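Local coordinates for hypothetical membrane spanning protein (Thermus thermophilus, PDB 2VPZ) that probably serves as the quinone-binding membrane subunit of a polysulfide reductase complex, passing electrons between the quinone pool and its partner subunits, at residues G29-L40 with Q113-S124; L147-V158 with L179-Y190. All blocks are in the same frame, centred on the assembly; numbering follows the deposited sequence.

How the contacts relate
Both contacts join antiparallel helix pairs of the transmembrane bundle, and no helix is shared between them. Contact 1 sets helix 16-41 against helix 117-136 and is partly buried, with several touching residues on the surface; contact 2 sets helix 148-166 against helix 175-189, lies nearer the centre of the chain and is buried, in part by a second copy of the protein. Both are rich in leucine and include a buried serine, but contact 1 adds histidine, arginine and tryptophan at its more exposed end, whereas contact 2 has one leucine knob and ends on a tyrosine. The two meet where Leu-33 CD2 packs 3.7 Å from Leu-157 CD2. Helices 117-136 and 148-166 are consecutive in the chain.

Contact 1 of 2, residues G29-L40 with Q113-S124; sequences GGVALLAALLHL and QRALAWALLVFS
Helix 29-40 and the helical part of 113-124, residues 117-124, run antiparallel at 155° with their axes 8.4 Å apart at the closest. Small residues allow this spacing: the CA atoms pair most closely at Gly-29 with Ser-124 and Ala-36 with Ala-117. The pair belongs to the membrane helix bundle of this polysulfide reductase family protein, and Gly-29 lies about 8 Å from the side chain of Tyr-130, which binds quinone in other structures of the protein. The methyl of Ala-36 lies against backbone, its CB 3.7 Å from Ala-117 O, and also touches the CB atoms of Leu-120 and Leu-121. Leu-120 turns its CD2 branch onto Ala-32 O, while CD1 of Leu-121 fits against Leu-33 CD1 and Leu-37 CD2. Ser-124 is compact enough to sit on the neighbouring helix, its OG 3.4 Å from Leu-33 CA and its CB 3.8 Å from Ala-32 CB.

At the other end, Leu-40 forks over the partner. Its CD1 presses on Ala-117 CB at 3.4 Å, and its CD2 stands over the face of the Trp-118 six-membered ring, 3.9 Å from the centroid and 7° off the normal, a CH-pi contact. The Arg-114 chain bends at chi2 (92°) and carries its guanidinium over Leu-40 O, equally near NH1 and NH2, a doubtful approach. His-39 lays its CB on Ala-117 CB, while its ND1 bonds in the ring plane to Ala-35 O (3.2 Å), restraining ring rotation. That carbonyl separately accepts His-39 N from its opposite face. Across the interface, cohesion therefore rests on apolar fit and the CH-pi contact.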
# COMPACT_ATOMS: atom_id res chain seq x y z
N GLY C 29 -43.63 22.24 -6.11
CA GLY C 29 -42.81 23.01 -7.03
C GLY C 29 -43.29 23.19 -8.47
O GLY C 29 -43.26 24.30 -9.02
N GLY C 30 -43.73 22.09 -9.08
CA GLY C 30 -44.29 22.10 -10.41
C GLY C 30 -45.66 22.77 -10.52
O GLY C 30 -46.02 23.29 -11.57
N VAL C 31 -46.46 22.78 -9.46
CA VAL C 31 -47.75 23.49 -9.55
C VAL C 31 -47.47 25.01 -9.38
O VAL C 31 -48.14 25.85 -9.99
CB VAL C 31 -48.85 22.92 -8.55
CG1 VAL C 31 -50.01 23.92 -8.37
CG2 VAL C 31 -49.40 21.58 -9.10
N ALA C 32 -46.45 25.36 -8.60
CA ALA C 32 -46.04 26.76 -8.44
C ALA C 32 -45.44 27.27 -9.80
O ALA C 32 -45.48 28.47 -10.07
CB ALA C 32 -44.98 26.91 -7.31
N LEU C 33 -44.92 26.36 -10.63
CA LEU C 33 -44.39 26.77 -11.96
C LEU C 33 -45.59 27.06 -12.89
O LEU C 33 -45.59 28.05 -13.63
CB LEU C 33 -43.44 25.69 -12.60
CG LEU C 33 -42.86 26.06 -14.00
CD1 LEU C 33 -41.79 27.15 -13.87
CD2 LEU C 33 -42.28 24.82 -14.71
N LEU C 34 -46.60 26.19 -12.83
CA LEU C 34 -47.84 26.35 -13.60
C LEU C 34 -48.53 27.69 -13.23
O LEU C 34 -48.89 28.47 -14.12
CB LEU C 34 -48.80 25.18 -13.36
CG LEU C 34 -48.32 23.84 -13.94
CD1 LEU C 34 -49.52 22.90 -14.15
CD2 LEU C 34 -47.57 24.08 -15.28
N ALA C 35 -48.71 27.97 -11.94
CA ALA C 35 -49.32 29.22 -11.51
C ALA C 35 -48.51 30.45 -12.01
O ALA C 35 -49.10 31.47 -12.41
CB ALA C 35 -49.47 29.28 -9.97
N ALA C 36 -47.18 30.36 -12.01
CA ALA C 36 -46.30 31.46 -12.48
C ALA C 36 -46.44 31.74 -13.99
O ALA C 36 -46.63 32.89 -14.41
CB ALA C 36 -44.81 31.16 -12.12
N LEU C 37 -46.33 30.69 -14.80
CA LEU C 37 -46.48 30.75 -16.26
C LEU C 37 -47.91 31.20 -16.66
O LEU C 37 -48.11 31.76 -17.75
CB LEU C 37 -46.14 29.39 -16.92
CG LEU C 37 -44.68 28.85 -16.90
CD1 LEU C 37 -44.58 27.50 -17.63
CD2 LEU C 37 -43.74 29.86 -17.56
N LEU C 38 -48.90 30.94 -15.81
CA LEU C 38 -50.30 31.33 -16.06
C LEU C 38 -50.46 32.83 -15.80
O LEU C 38 -51.00 33.56 -16.63
CB LEU C 38 -51.31 30.50 -15.25
CG LEU C 38 -51.60 29.07 -15.78
CD1 LEU C 38 -52.39 28.26 -14.74
CD2 LEU C 38 -52.36 29.14 -17.12
N HIS C 39 -49.98 33.30 -14.66
CA HIS C 39 -50.02 34.73 -14.38
C HIS C 39 -49.30 35.48 -15.50
O HIS C 39 -49.69 36.60 -15.87
CB HIS C 39 -49.35 35.09 -13.04
CG HIS C 39 -50.24 35.13 -11.87
ND1 HIS C 39 -50.50 34.02 -11.11
CD2 HIS C 39 -51.01 36.10 -11.38
CE1 HIS C 39 -51.40 34.31 -10.20
NE2 HIS C 39 -51.72 35.58 -10.34
N LEU C 40 -48.26 34.86 -16.06
CA LEU C 40 -47.48 35.48 -17.11
C LEU C 40 -48.19 35.56 -18.50
O LEU C 40 -47.93 36.49 -19.26
CB LEU C 40 -46.05 34.86 -17.17
CG LEU C 40 -44.77 35.65 -16.72
CD1 LEU C 40 -45.13 36.74 -15.69
CD2 LEU C 40 -43.69 34.68 -16.15
N GLN C 113 -47.37 42.79 -9.27
CA GLN C 113 -48.00 41.64 -10.04
C GLN C 113 -47.46 40.85 -11.28
O GLN C 113 -48.19 40.00 -11.82
CB GLN C 113 -49.42 41.92 -10.47
CG GLN C 113 -50.55 41.97 -9.42
CD GLN C 113 -51.10 40.60 -8.96
OE1 GLN C 113 -51.58 39.80 -9.77
NE2 GLN C 113 -51.07 40.36 -7.65
N ARG C 114 -46.31 41.25 -11.82
CA ARG C 114 -45.70 40.59 -12.99
C ARG C 114 -44.32 40.34 -12.36
O ARG C 114 -43.72 39.26 -12.51
CB ARG C 114 -45.60 41.55 -14.19
CG ARG C 114 -45.18 40.90 -15.53
CD ARG C 114 -46.35 40.46 -16.36
NE ARG C 114 -45.92 40.02 -17.77
CZ ARG C 114 -46.84 39.44 -18.79
NH1 ARG C 114 -48.22 39.30 -18.41
NH2 ARG C 114 -46.41 39.02 -19.93
N ALA C 115 -43.87 41.36 -11.61
CA ALA C 115 -42.60 41.40 -10.86
C ALA C 115 -42.65 40.41 -9.67
O ALA C 115 -41.61 40.06 -9.05
CB ALA C 115 -42.31 42.84 -10.37
N LEU C 116 -43.87 39.98 -9.37
CA LEU C 116 -44.19 38.96 -8.36
C LEU C 116 -44.38 37.63 -9.15
O LEU C 116 -44.10 36.56 -8.62
CB LEU C 116 -45.45 39.28 -7.52
CG LEU C 116 -45.39 40.45 -6.52
CD1 LEU C 116 -46.71 40.60 -5.71
CD2 LEU C 116 -44.19 40.25 -5.56
N ALA C 117 -44.85 37.68 -10.40
CA ALA C 117 -45.00 36.44 -11.20
C ALA C 117 -43.65 35.88 -11.74
O ALA C 117 -43.54 34.67 -11.99
CB ALA C 117 -46.00 36.64 -12.38
N TRP C 118 -42.64 36.74 -11.93
CA TRP C 118 -41.29 36.35 -12.38
C TRP C 118 -40.53 35.78 -11.17
O TRP C 118 -39.72 34.86 -11.30
CB TRP C 118 -40.50 37.53 -12.98
CG TRP C 118 -40.77 37.80 -14.45
CD1 TRP C 118 -41.40 38.90 -14.98
CD2 TRP C 118 -40.41 36.97 -15.57
NE1 TRP C 118 -41.44 38.80 -16.35
CE2 TRP C 118 -40.85 37.63 -16.74
CE3 TRP C 118 -39.77 35.73 -15.70
CZ2 TRP C 118 -40.67 37.09 -18.04
CZ3 TRP C 118 -39.59 35.18 -17.00
CH2 TRP C 118 -40.04 35.87 -18.15
N ALA C 119 -40.79 36.38 -10.00
CA ALA C 119 -40.23 35.92 -8.73
C ALA C 119 -40.76 34.48 -8.50
O ALA C 119 -39.96 33.57 -8.28
CB ALA C 119 -40.65 36.83 -7.54
N LEU C 120 -42.08 34.29 -8.56
CA LEU C 120 -42.64 32.95 -8.37
C LEU C 120 -42.00 32.04 -9.40
O LEU C 120 -41.74 30.87 -9.14
CB LEU C 120 -44.19 32.88 -8.52
CG LEU C 120 -44.78 31.51 -8.08
CD1 LEU C 120 -44.50 31.26 -6.57
CD2 LEU C 120 -46.29 31.45 -8.36
N LEU C 121 -41.70 32.57 -10.58
CA LEU C 121 -41.05 31.70 -11.57
C LEU C 121 -39.65 31.24 -11.10
O LEU C 121 -39.32 30.07 -11.23
CB LEU C 121 -40.90 32.34 -12.95
CG LEU C 121 -40.29 31.29 -13.91
CD1 LEU C 121 -41.38 30.77 -14.88
CD2 LEU C 121 -39.10 31.86 -14.69
N VAL C 122 -38.84 32.16 -10.58
CA VAL C 122 -37.49 31.80 -10.14
C VAL C 122 -37.43 30.92 -8.87
O VAL C 122 -36.56 30.04 -8.76
CB VAL C 122 -36.60 33.07 -9.91
CG1 VAL C 122 -35.44 32.73 -8.95
CG2 VAL C 122 -36.05 33.61 -11.26
N PHE C 123 -38.34 31.14 -7.92
CA PHE C 123 -38.38 30.35 -6.68
C PHE C 123 -38.93 28.95 -6.93
O PHE C 123 -38.59 28.01 -6.21
CB PHE C 123 -39.19 31.05 -5.58
CG PHE C 123 -38.63 32.38 -5.15
CD1 PHE C 123 -39.48 33.45 -4.83
CD2 PHE C 123 -37.26 32.58 -5.12
CE1 PHE C 123 -38.95 34.69 -4.49
CE2 PHE C 123 -36.71 33.82 -4.78
CZ PHE C 123 -37.56 34.88 -4.47
N SER C 124 -39.77 28.82 -7.94
CA SER C 124 -40.33 27.51 -8.28
C SER C 124 -39.27 26.72 -9.08
O SER C 124 -39.38 25.50 -9.23
CB SER C 124 -41.67 27.65 -9.03
OG SER C 124 -41.50 27.84 -10.41

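Contact 2 of 2, residues L147-V158 with L179-Y190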
# COMPACT_ATOMS: atom_id res chain seq x y z
N LEU C 147 -27.51 11.87 -13.25
CA LEU C 147 -28.88 11.78 -13.83
C LEU C 147 -30.02 12.17 -12.83
O LEU C 147 -31.13 12.51 -13.25
CB LEU C 147 -29.18 10.38 -14.42
CG LEU C 147 -29.42 10.09 -15.91
CD1 LEU C 147 -30.07 8.69 -16.08
CD2 LEU C 147 -30.32 11.16 -16.58
N MET C 148 -29.73 12.07 -11.53
CA MET C 148 -30.70 12.40 -10.47
C MET C 148 -31.05 13.89 -10.59
O MET C 148 -32.16 14.32 -10.21
CB MET C 148 -30.13 12.11 -9.06
CG MET C 148 -29.79 10.64 -8.77
SD MET C 148 -31.21 9.53 -8.88
CE MET C 148 -30.76 8.52 -10.32
N ALA C 149 -30.10 14.68 -11.08
CA ALA C 149 -30.32 16.10 -11.30
C ALA C 149 -31.19 16.30 -12.58
O ALA C 149 -31.69 17.40 -12.82
CB ALA C 149 -28.98 16.87 -11.42
N GLY C 150 -31.37 15.25 -13.37
CA GLY C 150 -32.20 15.31 -14.56
C GLY C 150 -33.55 14.63 -14.35
O GLY C 150 -34.61 15.14 -14.77
N LEU C 151 -33.52 13.48 -13.69
CA LEU C 151 -34.71 12.70 -13.36
C LEU C 151 -35.65 13.41 -12.35
O LEU C 151 -36.88 13.34 -12.49
CB LEU C 151 -34.33 11.31 -12.81
CG LEU C 151 -33.84 10.30 -13.86
CD1 LEU C 151 -33.44 8.96 -13.20
CD2 LEU C 151 -34.94 10.07 -14.92
N PHE C 152 -35.10 14.11 -11.37
CA PHE C 152 -36.01 14.73 -10.43
C PHE C 152 -36.80 15.96 -10.97
O PHE C 152 -38.01 16.05 -10.71
CB PHE C 152 -35.36 14.84 -9.04
CG PHE C 152 -35.42 13.54 -8.21
CD1 PHE C 152 -34.71 12.42 -8.63
CD2 PHE C 152 -36.26 13.43 -7.08
CE1 PHE C 152 -34.81 11.19 -7.94
CE2 PHE C 152 -36.38 12.21 -6.38
CZ PHE C 152 -35.66 11.09 -6.82
N PRO C 153 -36.16 16.90 -11.72
CA PRO C 153 -36.91 18.04 -12.28
C PRO C 153 -38.03 17.62 -13.31
O PRO C 153 -39.16 18.11 -13.27
CB PRO C 153 -35.83 18.90 -12.94
CG PRO C 153 -34.64 18.71 -12.04
CD PRO C 153 -34.73 17.23 -11.60
N LEU C 154 -37.71 16.71 -14.24
CA LEU C 154 -38.66 16.23 -15.24
C LEU C 154 -39.84 15.46 -14.63
O LEU C 154 -40.96 15.50 -15.13
CB LEU C 154 -37.98 15.34 -16.31
CG LEU C 154 -37.15 16.04 -17.42
CD1 LEU C 154 -36.10 15.07 -18.01
CD2 LEU C 154 -38.08 16.59 -18.53
N THR C 155 -39.59 14.77 -13.53
CA THR C 155 -40.62 13.97 -12.88
C THR C 155 -41.60 14.81 -12.04
O THR C 155 -42.79 14.45 -11.90
CB THR C 155 -39.93 12.81 -12.08
OG1 THR C 155 -40.29 11.55 -12.65
CG2 THR C 155 -40.30 12.87 -10.62
N ALA C 156 -41.12 15.94 -11.52
CA ALA C 156 -41.93 16.87 -10.73
C ALA C 156 -42.93 17.58 -11.69
O ALA C 156 -44.03 17.98 -11.27
CB ALA C 156 -41.00 17.92 -10.03
N LEU C 157 -42.56 17.67 -12.96
CA LEU C 157 -43.40 18.26 -14.01
C LEU C 157 -44.51 17.26 -14.43
O LEU C 157 -45.66 17.65 -14.59
CB LEU C 157 -42.54 18.73 -15.21
CG LEU C 157 -41.55 19.87 -14.87
CD1 LEU C 157 -40.57 20.15 -16.04
CD2 LEU C 157 -42.34 21.14 -14.46
N VAL C 158 -44.17 15.99 -14.59
CA VAL C 158 -45.19 14.99 -14.91
C VAL C 158 -46.27 14.96 -13.76
O VAL C 158 -47.47 14.79 -14.03
CB VAL C 158 -44.54 13.57 -15.13
CG1 VAL C 158 -45.61 12.55 -15.49
CG2 VAL C 158 -43.46 13.66 -16.24
N LEU C 179 -43.29 15.65 -21.80
CA LEU C 179 -42.50 15.51 -20.58
C LEU C 179 -42.49 14.09 -19.96
O LEU C 179 -41.54 13.72 -19.26
CB LEU C 179 -42.93 16.54 -19.52
CG LEU C 179 -42.66 18.00 -19.93
CD1 LEU C 179 -43.15 18.96 -18.86
CD2 LEU C 179 -41.15 18.19 -20.20
N ALA C 180 -43.54 13.32 -20.18
CA ALA C 180 -43.62 11.94 -19.68
C ALA C 180 -42.78 11.01 -20.60
O ALA C 180 -42.25 9.99 -20.15
CB ALA C 180 -45.10 11.46 -19.56
N GLY C 181 -42.68 11.38 -21.88
CA GLY C 181 -41.86 10.64 -22.84
C GLY C 181 -40.37 10.85 -22.54
O GLY C 181 -39.55 9.92 -22.61
N ALA C 182 -40.02 12.09 -22.18
CA ALA C 182 -38.65 12.46 -21.80
C ALA C 182 -38.24 11.69 -20.52
O ALA C 182 -37.24 10.96 -20.53
CB ALA C 182 -38.56 14.00 -21.56
N SER C 183 -39.03 11.82 -19.45
CA SER C 183 -38.82 11.14 -18.16
C SER C 183 -38.69 9.61 -18.32
O SER C 183 -37.80 9.00 -17.73
CB SER C 183 -39.96 11.42 -17.14
OG SER C 183 -40.24 12.79 -16.97
N LEU C 184 -39.54 8.99 -19.12
CA LEU C 184 -39.45 7.54 -19.27
C LEU C 184 -38.27 7.11 -20.13
O LEU C 184 -37.74 6.01 -19.96
CB LEU C 184 -40.77 6.91 -19.79
CG LEU C 184 -42.05 7.22 -18.97
CD1 LEU C 184 -43.30 6.94 -19.82
CD2 LEU C 184 -42.08 6.43 -17.65
N LEU C 185 -37.83 7.95 -21.06
CA LEU C 185 -36.67 7.58 -21.85
C LEU C 185 -35.41 7.64 -20.93
O LEU C 185 -34.66 6.66 -20.87
CB LEU C 185 -36.46 8.46 -23.11
CG LEU C 185 -35.32 7.94 -24.04
CD1 LEU C 185 -35.60 6.49 -24.49
CD2 LEU C 185 -35.15 8.87 -25.26
N LEU C 186 -35.20 8.74 -20.21
CA LEU C 186 -34.05 8.89 -19.28
C LEU C 186 -34.08 7.80 -18.14
O LEU C 186 -33.02 7.30 -17.72
CB LEU C 186 -33.95 10.33 -18.70
CG LEU C 186 -34.05 11.58 -19.60
CD1 LEU C 186 -33.37 12.82 -18.95
CD2 LEU C 186 -33.43 11.31 -20.99
N ALA C 187 -35.27 7.42 -17.68
CA ALA C 187 -35.44 6.40 -16.62
C ALA C 187 -35.04 4.99 -17.10
O ALA C 187 -34.55 4.16 -16.32
CB ALA C 187 -36.90 6.39 -16.07
N LEU C 188 -35.25 4.73 -18.39
CA LEU C 188 -34.90 3.46 -19.05
C LEU C 188 -33.37 3.37 -19.31
O LEU C 188 -32.78 2.29 -19.24
CB LEU C 188 -35.68 3.30 -20.38
CG LEU C 188 -35.29 2.08 -21.26
CD1 LEU C 188 -35.88 0.79 -20.65
CD2 LEU C 188 -35.77 2.27 -22.71
N LEU C 189 -32.73 4.51 -19.59
CA LEU C 189 -31.29 4.54 -19.84
C LEU C 189 -30.50 4.72 -18.52
O LEU C 189 -29.28 4.61 -18.50
CB LEU C 189 -30.90 5.67 -20.83
CG LEU C 189 -31.82 5.96 -22.04
CD1 LEU C 189 -31.44 7.30 -22.71
CD2 LEU C 189 -31.75 4.81 -23.05
N TYR C 190 -31.20 5.00 -17.43
CA TYR C 190 -30.55 5.18 -16.14
C TYR C 190 -29.64 4.01 -15.68
O TYR C 190 -28.45 4.23 -15.42
CB TYR C 190 -31.57 5.54 -15.04
CG TYR C 190 -31.01 5.40 -13.63
CD1 TYR C 190 -29.93 6.16 -13.19
CD2 TYR C 190 -31.57 4.47 -12.73
CE1 TYR C 190 -29.39 6.01 -11.89
CE2 TYR C 190 -31.05 4.31 -11.43
CZ TYR C 190 -29.96 5.08 -11.00
OH TYR C 190 -29.45 4.90 -9.73
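Leu-154 is the knob of this interface, seated among Leu-179, Ala-182, Ser-183 and Leu-186. Its two branches divide the work: CD1 reaches Leu-186 CD1 at 3.7 Å, and CD2 meets Leu-179 CD2 at 3.8 Å, both partners lying nearly perpendicular to it. Leu-179 CD1 turns to Leu-157 CB, while Leu-151 and Leu-186 lie alongside, heading opposite ways, with Leu-151 CD2 3.9 Å from Leu-186 CB. The knob-into-hole fit of Leu-154 helps join two antiparallel membrane helices, 145° between their directions, the first kinked at Pro-153, whose nitrogen has no hydrogen to give the preceding turn.

Ser-183 suits a buried apolar interface because its hydroxyl is satisfied within its own helix: OG donates to Leu-179 O (2.8 Å), and the same OG lies 3.4 Å from Val-158 CG2. Further along, CD1 of Leu-147 comes to the Tyr-190 ring at its edge, and Met-148, bent at chi2 (-61°) and chi3, brings CE to within 3.3 Å of Tyr-190 CE1. The Tyr-190 hydroxyl is held by a hydrogen bond with Leu-143 O. Beyond this shell, Leu-242 of helix 227-245 packs on Tyr-190, and Gly-150 of the second subunit packs on Leu-186.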